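Putative acetyltransferase Ta0821 (Thermoplasma acidophilum DSM 1728, PDB 3C26) is a putative acetyltransferase of the GNAT family, which probably transfers acyl groups other than amino-acyl ones, though its substrate is not established. Local coordinates at residues L80-V85 against T117-S122; F140-E145 against T260-R265. All blocks are in the same frame, centred on the assembly; numbering follows the deposited sequence.

Contact 1: residues L80-V85 against T117-S122. With NO3 (nitrate ion), chain C; NO3 (nitrate ion), chain D.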
ATOM      1  N   LEU A  80     -21.844  21.408  -4.340  1.00 25.89           N
ATOM      2  CA  LEU A  80     -22.462  20.271  -5.012  1.00 25.33           C
ATOM      3  C   LEU A  80     -23.968  20.481  -5.073  1.00 26.24           C
ATOM      4  O   LEU A  80     -24.482  21.393  -4.471  1.00 26.35           O
ATOM      5  CB  LEU A  80     -22.124  18.979  -4.291  1.00 25.66           C
ATOM      6  CG  LEU A  80     -20.623  18.736  -3.992  1.00 24.01           C
ATOM      7  CD1 LEU A  80     -20.431  17.379  -3.387  1.00 22.12           C
ATOM      8  CD2 LEU A  80     -19.797  18.939  -5.286  1.00 16.54           C
ATOM      9  N   PRO A  81     -24.670  19.640  -5.811  1.00 26.08           N
ATOM     10  CA  PRO A  81     -26.101  19.853  -5.991  1.00 26.43           C
ATOM     11  C   PRO A  81     -26.921  19.609  -4.708  1.00 25.65           C
ATOM     12  O   PRO A  81     -28.004  20.163  -4.532  1.00 27.33           O
ATOM     13  CB  PRO A  81     -26.473  18.843  -7.089  1.00 26.54           C
ATOM     14  CG  PRO A  81     -25.224  18.453  -7.735  1.00 26.68           C
ATOM     15  CD  PRO A  81     -24.139  18.582  -6.681  1.00 27.38           C
ATOM     16  N   ASP A  82     -26.417  18.766  -3.831  1.00 24.17           N
ATOM     17  CA  ASP A  82     -27.131  18.490  -2.562  1.00 24.22           C
ATOM     18  C   ASP A  82     -26.906  19.636  -1.548  1.00 23.81           C
ATOM     19  O   ASP A  82     -27.435  19.632  -0.440  1.00 25.04           O
ATOM     20  CB  ASP A  82     -26.731  17.132  -1.975  1.00 23.93           C
ATOM     21  CG  ASP A  82     -25.256  17.032  -1.704  1.00 24.86           C
ATOM     22  OD1 ASP A  82     -24.548  18.025  -1.886  1.00 26.60           O
ATOM     23  OD2 ASP A  82     -24.783  15.950  -1.326  1.00 26.95           O
ATOM     24  N   GLY A  83     -26.113  20.612  -1.947  1.00 24.05           N
ATOM     25  CA  GLY A  83     -25.888  21.797  -1.142  1.00 23.70           C
ATOM     26  C   GLY A  83     -24.617  21.705  -0.310  1.00 23.42           C
ATOM     27  O   GLY A  83     -24.229  22.659   0.357  1.00 23.32           O
ATOM     28  N   SER A  84     -23.965  20.543  -0.354  1.00 23.93           N
ATOM     29  CA  SER A  84     -22.699  20.354   0.388  1.00 23.29           C
ATOM     30  C   SER A  84     -21.578  20.978  -0.424  1.00 23.26           C
ATOM     31  O   SER A  84     -21.784  21.403  -1.565  1.00 21.64           O
ATOM     32  CB  SER A  84     -22.369  18.891   0.626  1.00 23.73           C
ATOM     33  OG  SER A  84     -22.270  18.206  -0.590  1.00 26.87           O
ATOM     34  N   VAL A  85     -20.402  21.050   0.185  1.00 22.06           N
ATOM     35  CA  VAL A  85     -19.203  21.563  -0.494  1.00 22.28           C
ATOM     36  C   VAL A  85     -18.121  20.505  -0.400  1.00 22.21           C
ATOM     37  O   VAL A  85     -17.752  20.070   0.680  1.00 22.76           O
ATOM     38  CB  VAL A  85     -18.702  22.933   0.104  1.00 22.85           C
ATOM     39  CG1 VAL A  85     -17.379  23.369  -0.524  1.00 21.80           C
ATOM     40  CG2 VAL A  85     -19.784  23.993  -0.043  1.00 20.81           C
ATOM     41  N   THR A 117     -23.049  26.543   3.791  1.00 22.06           N
ATOM     42  CA  THR A 117     -23.405  25.132   3.607  1.00 22.18           C
ATOM     43  C   THR A 117     -23.531  24.518   4.971  1.00 22.85           C
ATOM     44  O   THR A 117     -23.049  25.060   5.953  1.00 22.10           O
ATOM     45  CB  THR A 117     -22.306  24.359   2.782  1.00 22.27           C
ATOM     46  OG1 THR A 117     -22.708  22.993   2.491  1.00 23.85           O
ATOM     47  CG2 THR A 117     -21.004  24.351   3.508  1.00 22.02           C
ATOM     48  N   GLU A 118     -24.196  23.374   5.015  1.00 24.60           N
ATOM     49  CA  GLU A 118     -24.339  22.594   6.246  1.00 25.33           C
ATOM     50  C   GLU A 118     -23.293  21.475   6.358  1.00 24.65           C
ATOM     51  O   GLU A 118     -23.035  20.968   7.445  1.00 24.18           O
ATOM     52  CB  GLU A 118     -25.725  21.983   6.338  1.00 26.40           C
ATOM     53  CG  GLU A 118     -26.802  22.958   6.825  1.00 29.84           C
ATOM     54  CD  GLU A 118     -26.538  23.467   8.254  1.00 38.01           C
ATOM     55  OE1 GLU A 118     -25.977  22.716   9.104  1.00 43.31           O
ATOM     56  OE2 GLU A 118     -26.907  24.639   8.541  1.00 43.23           O
ATOM     57  N   ARG A 119     -22.700  21.134   5.211  1.00 24.60           N
ATOM     58  CA  ARG A 119     -21.753  20.007   5.076  1.00 24.17           C
ATOM     59  C   ARG A 119     -20.562  20.229   4.162  1.00 23.18           C
ATOM     60  O   ARG A 119     -20.667  20.751   3.043  1.00 22.66           O
ATOM     61  CB  ARG A 119     -22.487  18.736   4.561  1.00 25.16           C
ATOM     62  CG  ARG A 119     -23.717  18.299   5.391  1.00 26.57           C
ATOM     63  CD  ARG A 119     -24.612  17.271   4.645  1.00 33.15           C
ATOM     64  NE  ARG A 119     -25.371  17.926   3.563  1.00 40.85           N
ATOM     65  CZ  ARG A 119     -26.145  17.317   2.648  1.00 44.04           C
ATOM     66  NH1 ARG A 119     -26.299  15.994   2.633  1.00 43.82           N
ATOM     67  NH2 ARG A 119     -26.766  18.047   1.724  1.00 42.99           N
ATOM     68  N   LEU A 120     -19.434  19.739   4.651  1.00 21.43           N
ATOM     69  CA  LEU A 120     -18.182  19.700   3.908  1.00 21.34           C
ATOM     70  C   LEU A 120     -17.810  18.235   3.787  1.00 21.40           C
ATOM     71  O   LEU A 120     -18.012  17.448   4.712  1.00 20.90           O
ATOM     72  CB  LEU A 120     -17.039  20.412   4.638  1.00 21.27           C
ATOM     73  CG  LEU A 120     -17.258  21.835   5.137  1.00 20.47           C
ATOM     74  CD1 LEU A 120     -16.046  22.307   5.981  1.00 18.52           C
ATOM     75  CD2 LEU A 120     -17.595  22.807   3.977  1.00 18.22           C
ATOM     76  N   ARG A 121     -17.278  17.898   2.623  1.00 21.21           N
ATOM     77  CA  ARG A 121     -16.759  16.558   2.351  1.00 21.15           C
ATOM     78  C   ARG A 121     -15.378  16.635   1.740  1.00 21.02           C
ATOM     79  O   ARG A 121     -15.006  17.626   1.106  1.00 19.53           O
ATOM     80  CB  ARG A 121     -17.696  15.759   1.434  1.00 21.09           C
ATOM     81  CG  ARG A 121     -19.065  15.593   1.985  1.00 22.16           C
ATOM     82  CD  ARG A 121     -19.901  14.666   1.200  1.00 26.57           C
ATOM     83  NE  ARG A 121     -21.246  14.622   1.768  1.00 26.98           N
ATOM     84  CZ  ARG A 121     -22.367  14.935   1.121  1.00 24.05           C
ATOM     85  NH1 ARG A 121     -22.341  15.195  -0.144  1.00 22.51           N
ATOM     86  NH2 ARG A 121     -23.532  14.890   1.742  1.00 26.78           N
ATOM     87  N   SER A 122     -14.642  15.542   1.915  1.00 21.81           N
ATOM     88  CA  SER A 122     -13.297  15.421   1.372  1.00 22.21           C
ATOM     89  C   SER A 122     -12.902  13.953   1.259  1.00 22.42           C
ATOM     90  O   SER A 122     -13.289  13.110   2.089  1.00 21.11           O
ATOM     91  CB  SER A 122     -12.282  16.181   2.254  1.00 23.37           C
ATOM     92  OG  SER A 122     -11.052  16.453   1.584  1.00 27.44           O
TER
HETATM   93  N   NO3 C 267     -25.941  21.331   2.703  1.00 37.70           N
HETATM   94  O1  NO3 C 267     -26.093  22.697   2.824  1.00 36.60           O
HETATM   95  O2  NO3 C 267     -26.882  20.597   2.003  1.00 39.66           O
HETATM   96  O3  NO3 C 267     -24.880  20.656   3.278  1.00 38.70           O
HETATM   97  N   NO3 D 268      -7.987  16.673   2.491  1.00 47.62           N
HETATM   98  O1  NO3 D 268      -8.123  17.923   1.906  1.00 47.15           O
HETATM   99  O2  NO3 D 268      -8.546  15.547   1.871  1.00 46.53           O
HETATM  100  O3  NO3 D 268      -7.251  16.539   3.677  1.00 48.85           O
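Asp-82 OD2 takes a nearly straight hydrogen bond from Arg-121 NH1 (2.8 Å, 174°) on its syn lone pair, part of a salt bridge, and a second bond from the backbone N of Cys-183. The acid lies at the guanidinium edge, its carboxylate plane turned 62° from that group. Arg-121 is further fixed by Tyr-181 O at NH1, while Ser-84 CB lies 3.7 Å above the guanidinium plane of Arg-121, toward its rim. The other carboxylate oxygen is also shared: Asp-82 OD1 accepts from Ser-84 OG (2.6 Å) and from Ser-84 N, an Asx turn. With CG between its backbone N and carbonyl carbon (chi1 59°), Asp-82 can serve both its own turn and the arginine.

Thr-117 OG1 donates to Gly-83 O at 2.6 Å and accepts a long bond (3.3 Å) from the backbone N of Arg-119, two residues on, which closes an ST turn. Beside it, a nitrate probably carried over from crystallisation is held by two hydrogen bonds from one guanidinium edge of Arg-119, NE to O3 (2.8 Å) and NH2 to O2, while Glu-118 N donates to O1.

Beyond this polar end the backbones pair: Val-85 N donates to Arg-119 O (2.9 Å) and Val-85 O accepts from Arg-121 N. Val-85 CB meets Leu-120 CD2 at 4.0 Å, and both side chains touch Leu-113 of helix 101-113. Two parallel strands, 85-92 and 119-125, joined through that helix form the beta-alpha-beta crossover at the centre of the GNAT fold.

Contact 2: residues F140-E145 against T260-R265. With EDO (1,2-ethanediol), chain G; EDO (1,2-ethanediol), chain F.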
ATOM      1  N   PHE A 140     -14.253  16.125  11.292  1.00 22.36           N
ATOM      2  CA  PHE A 140     -14.813  15.304  10.233  1.00 21.04           C
ATOM      3  C   PHE A 140     -14.934  13.861  10.751  1.00 20.94           C
ATOM      4  O   PHE A 140     -14.222  13.447  11.655  1.00 18.18           O
ATOM      5  CB  PHE A 140     -13.884  15.266   9.037  1.00 21.61           C
ATOM      6  CG  PHE A 140     -13.825  16.534   8.230  1.00 20.35           C
ATOM      7  CD1 PHE A 140     -13.146  17.634   8.682  1.00 23.85           C
ATOM      8  CD2 PHE A 140     -14.379  16.579   6.964  1.00 23.76           C
ATOM      9  CE1 PHE A 140     -13.046  18.772   7.911  1.00 23.63           C
ATOM     10  CE2 PHE A 140     -14.281  17.718   6.180  1.00 21.87           C
ATOM     11  CZ  PHE A 140     -13.611  18.830   6.684  1.00 22.83           C
ATOM     12  N   HIS A 141     -15.858  13.123  10.159  1.00 21.37           N
ATOM     13  CA  HIS A 141     -16.011  11.688  10.403  1.00 22.72           C
ATOM     14  C   HIS A 141     -16.143  10.940   9.089  1.00 23.02           C
ATOM     15  O   HIS A 141     -16.702  11.439   8.150  1.00 22.02           O
ATOM     16  CB  HIS A 141     -17.182  11.379  11.346  1.00 23.98           C
ATOM     17  CG  HIS A 141     -18.423  12.154  11.044  1.00 28.15           C
ATOM     18  ND1 HIS A 141     -18.749  13.320  11.720  1.00 31.96           N
ATOM     19  CD2 HIS A 141     -19.421  11.935  10.150  1.00 28.74           C
ATOM     20  CE1 HIS A 141     -19.882  13.799  11.225  1.00 34.19           C
ATOM     21  NE2 HIS A 141     -20.312  12.971  10.281  1.00 30.68           N
ATOM     22  N   GLN A 142     -15.516   9.778   9.005  1.00 23.52           N
ATOM     23  CA  GLN A 142     -15.594   8.955   7.800  1.00 24.14           C
ATOM     24  C   GLN A 142     -17.009   8.469   7.508  1.00 24.63           C
ATOM     25  O   GLN A 142     -17.657   7.898   8.376  1.00 24.46           O
ATOM     26  CB  GLN A 142     -14.701   7.736   7.905  1.00 24.67           C
ATOM     27  CG  GLN A 142     -14.472   7.089   6.558  1.00 25.52           C
ATOM     28  CD  GLN A 142     -13.417   6.009   6.599  1.00 25.99           C
ATOM     29  OE1 GLN A 142     -12.314   6.214   7.090  1.00 29.86           O
ATOM     30  NE2 GLN A 142     -13.749   4.862   6.063  1.00 26.09           N
ATOM     31  N   VAL A 143     -17.474   8.667   6.273  1.00 23.96           N
ATOM     32  CA  VAL A 143     -18.841   8.262   5.924  1.00 23.24           C
ATOM     33  C   VAL A 143     -18.878   7.189   4.841  1.00 23.51           C
ATOM     34  O   VAL A 143     -19.886   6.493   4.652  1.00 22.62           O
ATOM     35  CB  VAL A 143     -19.719   9.503   5.473  1.00 23.81           C
ATOM     36  CG1 VAL A 143     -19.866  10.527   6.602  1.00 23.62           C
ATOM     37  CG2 VAL A 143     -19.140  10.188   4.213  1.00 22.41           C
ATOM     38  N   GLU A 144     -17.796   7.071   4.093  1.00 22.23           N
ATOM     39  CA  GLU A 144     -17.734   6.039   3.064  1.00 22.26           C
ATOM     40  C   GLU A 144     -16.301   5.654   2.704  1.00 22.39           C
ATOM     41  O   GLU A 144     -15.339   6.361   3.027  1.00 21.28           O
ATOM     42  CB  GLU A 144     -18.577   6.468   1.831  1.00 20.82           C
ATOM     43  CG  GLU A 144     -18.846   5.393   0.704  1.00 22.86           C
ATOM     44  CD  GLU A 144     -19.416   4.061   1.171  1.00 24.11           C
ATOM     45  OE1 GLU A 144     -18.674   3.165   1.658  1.00 26.36           O
ATOM     46  OE2 GLU A 144     -20.651   3.907   1.084  1.00 26.62           O
ATOM     47  N   GLU A 145     -16.165   4.542   1.990  1.00 22.55           N
ATOM     48  CA  GLU A 145     -14.834   4.097   1.594  1.00 23.26           C
ATOM     49  C   GLU A 145     -14.880   3.317   0.288  1.00 22.87           C
ATOM     50  O   GLU A 145     -15.795   2.513   0.071  1.00 22.76           O
ATOM     51  CB  GLU A 145     -14.263   3.263   2.766  1.00 24.42           C
ATOM     52  CG  GLU A 145     -13.301   2.217   2.434  1.00 27.48           C
ATOM     53  CD  GLU A 145     -12.575   1.704   3.663  1.00 29.75           C
ATOM     54  OE1 GLU A 145     -13.206   1.147   4.594  1.00 35.65           O
ATOM     55  OE2 GLU A 145     -11.364   1.868   3.697  1.00 32.63           O
ATOM     56  N   THR A 260     -11.091   7.084   0.987  1.00 22.20           N
ATOM     57  CA  THR A 260     -12.081   7.297   2.018  1.00 21.69           C
ATOM     58  C   THR A 260     -12.705   8.655   1.894  1.00 21.44           C
ATOM     59  O   THR A 260     -12.060   9.597   1.427  1.00 20.29           O
ATOM     60  CB  THR A 260     -11.436   7.146   3.442  1.00 22.55           C
ATOM     61  OG1 THR A 260     -10.562   8.247   3.721  1.00 22.61           O
ATOM     62  CG2 THR A 260     -10.662   5.803   3.575  1.00 22.92           C
ATOM     63  N   VAL A 261     -13.973   8.711   2.305  1.00 20.21           N
ATOM     64  CA  VAL A 261     -14.785   9.945   2.337  1.00 20.55           C
ATOM     65  C   VAL A 261     -15.142  10.367   3.765  1.00 19.57           C
ATOM     66  O   VAL A 261     -15.734   9.632   4.558  1.00 20.23           O
ATOM     67  CB  VAL A 261     -16.095   9.820   1.460  1.00 20.42           C
ATOM     68  CG1 VAL A 261     -16.867  11.161   1.380  1.00 19.37           C
ATOM     69  CG2 VAL A 261     -15.758   9.284   0.106  1.00 21.60           C
ATOM     70  N   TRP A 262     -14.724  11.589   4.058  1.00 19.45           N
ATOM     71  CA  TRP A 262     -14.972  12.288   5.322  1.00 19.45           C
ATOM     72  C   TRP A 262     -15.955  13.452   5.176  1.00 19.34           C
ATOM     73  O   TRP A 262     -15.989  14.153   4.164  1.00 20.20           O
ATOM     74  CB  TRP A 262     -13.641  12.767   5.894  1.00 20.48           C
ATOM     75  CG  TRP A 262     -12.757  11.613   6.301  1.00 22.47           C
ATOM     76  CD1 TRP A 262     -12.137  10.738   5.456  1.00 20.54           C
ATOM     77  CD2 TRP A 262     -12.437  11.173   7.636  1.00 23.90           C
ATOM     78  NE1 TRP A 262     -11.431   9.795   6.172  1.00 22.40           N
ATOM     79  CE2 TRP A 262     -11.605  10.029   7.510  1.00 21.39           C
ATOM     80  CE3 TRP A 262     -12.755  11.634   8.918  1.00 24.59           C
ATOM     81  CZ2 TRP A 262     -11.081   9.363   8.608  1.00 21.47           C
ATOM     82  CZ3 TRP A 262     -12.252  10.952  10.022  1.00 22.75           C
ATOM     83  CH2 TRP A 262     -11.426   9.827   9.865  1.00 22.67           C
ATOM     84  N   GLU A 263     -16.771  13.616   6.199  1.00 19.05           N
ATOM     85  CA  GLU A 263     -17.735  14.677   6.279  1.00 19.47           C
ATOM     86  C   GLU A 263     -17.726  15.424   7.617  1.00 20.07           C
ATOM     87  O   GLU A 263     -17.535  14.866   8.727  1.00 20.38           O
ATOM     88  CB  GLU A 263     -19.156  14.136   5.925  1.00 18.82           C
ATOM     89  CG  GLU A 263     -20.276  15.144   5.921  1.00 20.92           C
ATOM     90  CD  GLU A 263     -21.614  14.475   5.578  1.00 26.46           C
ATOM     91  OE1 GLU A 263     -21.755  14.020   4.435  1.00 28.06           O
ATOM     92  OE2 GLU A 263     -22.491  14.346   6.467  1.00 27.94           O
ATOM     93  N   TYR A 264     -17.848  16.729   7.437  1.00 20.90           N
ATOM     94  CA  TYR A 264     -17.926  17.749   8.476  1.00 20.83           C
ATOM     95  C   TYR A 264     -19.331  18.398   8.420  1.00 22.86           C
ATOM     96  O   TYR A 264     -19.849  18.777   7.352  1.00 21.60           O
ATOM     97  CB  TYR A 264     -16.879  18.816   8.251  1.00 20.39           C
ATOM     98  CG  TYR A 264     -16.898  19.957   9.268  1.00 21.13           C
ATOM     99  CD1 TYR A 264     -17.859  20.972   9.196  1.00 22.49           C
ATOM    100  CD2 TYR A 264     -15.986  19.988  10.327  1.00 19.61           C
ATOM    101  CE1 TYR A 264     -17.874  22.010  10.140  1.00 20.66           C
ATOM    102  CE2 TYR A 264     -16.002  20.997  11.260  1.00 24.58           C
ATOM    103  CZ  TYR A 264     -16.950  22.016  11.155  1.00 24.09           C
ATOM    104  OH  TYR A 264     -16.971  23.003  12.123  1.00 24.06           O
ATOM    105  N   ARG A 265     -19.936  18.509   9.597  1.00 23.34           N
ATOM    106  CA  ARG A 265     -21.258  19.157   9.742  1.00 24.98           C
ATOM    107  C   ARG A 265     -21.196  20.405  10.594  1.00 24.60           C
ATOM    108  O   ARG A 265     -20.696  20.365  11.687  1.00 25.67           O
ATOM    109  CB  ARG A 265     -22.212  18.213  10.444  1.00 25.89           C
ATOM    110  CG  ARG A 265     -22.592  16.992   9.635  1.00 29.85           C
ATOM    111  CD  ARG A 265     -23.742  17.311   8.707  1.00 36.22           C
ATOM    112  NE  ARG A 265     -24.798  16.289   8.731  1.00 38.19           N
ATOM    113  CZ  ARG A 265     -26.050  16.501   9.141  1.00 37.92           C
ATOM    114  NH1 ARG A 265     -26.465  17.698   9.548  1.00 40.12           N
ATOM    115  NH2 ARG A 265     -26.912  15.511   9.101  1.00 37.53           N
TER
HETATM  116  C1  EDO G 271     -15.112   9.029  12.338  1.00 40.31           C
HETATM  117  O1  EDO G 271     -14.243   8.331  11.442  1.00 36.28           O
HETATM  118  C2  EDO G 271     -14.513   9.115  13.736  1.00 41.90           C
HETATM  119  O2  EDO G 271     -14.874  10.367  14.365  1.00 46.42           O
HETATM  120  C1  EDO F 270     -10.028  -2.005   2.605  1.00 43.72           C
HETATM  121  O1  EDO F 270     -11.115  -1.066   2.736  1.00 43.68           O
HETATM  122  C2  EDO F 270      -8.760  -1.375   2.016  1.00 42.87           C
HETATM  123  O2  EDO F 270      -7.903  -0.880   3.054  1.00 42.22           O
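Tyr-264 CB stands almost exactly above the middle of the Phe-140 ring, 3.5 Å from its centroid, a CH-pi contact, while the two rings themselves meet obliquely. Next along, Gln-142 CB makes another CH-pi contact over the six-membered ring of Trp-262, 4.0 Å from that centroid. The extended glutamine chain, with CG anti to the backbone N (chi1 -164°), runs on across the indole, bringing OE1 to 3.7 Å from Trp-262 CZ2. Phe-140 CB packs against the indole from another side, touching CE3 at 3.8 Å. With a serine in place of Trp-262, Gln-142 and Phe-140 would probably lose their shared wall, and a gap would be likely to open toward Leu-132 and Val-135 of helix 129-138.

Among the apolar contacts on the side of Val-261 and Glu-263, Val-143 CG2 meets Val-261 CG1, and Val-143 CG1 crosses Glu-263 CB at about a right angle. The His-141 ring folds back, its CG between backbone N and carbonyl carbon (chi1 44°), and lies with one face over Glu-263 O.

The strands run antiparallel; His-141 and Glu-263 form a hydrogen-bonded pair, each donating to the other's carbonyl. Val-261 O then accepts from Val-143 N at 2.6 Å and weakly from Glu-144 N at 3.3 Å, while Val-261 N returns a bond to Glu-144 O (2.8 Å). Two residues thus face one, a classic beta bulge, and the register shifts by a residue. Strand 258-265, slotted antiparallel between 119-125 and 141-153, takes the place that the last strand of the GNAT fold usually occupies.

Overall arrangement
Strand 119-125 lies beside 258-265, so the two contacts are successive joints across one run of strands, with centres about 12 Å apart. A salt bridge from Arg-121 NE to Glu-263 OE1 (2.8 Å) ties them directly, and the backbones of Leu-120 and Tyr-264 pair alongside. Contact 1 is buried and largely polar, with one salt bridge among hydrogen bonds, fastening the turn that leads into a parallel pair; contact 2 is only partly buried and joins an antiparallel backbone ladder with packing on aromatic faces, with exposed residues along its margin. Helix 101-113 touches both, through Val-85, Leu-120, Phe-140 and Tyr-264. Together they illustrate how a sheet joins segments at different sequence separations: 31 residues in contact 1, 114 in contact 2.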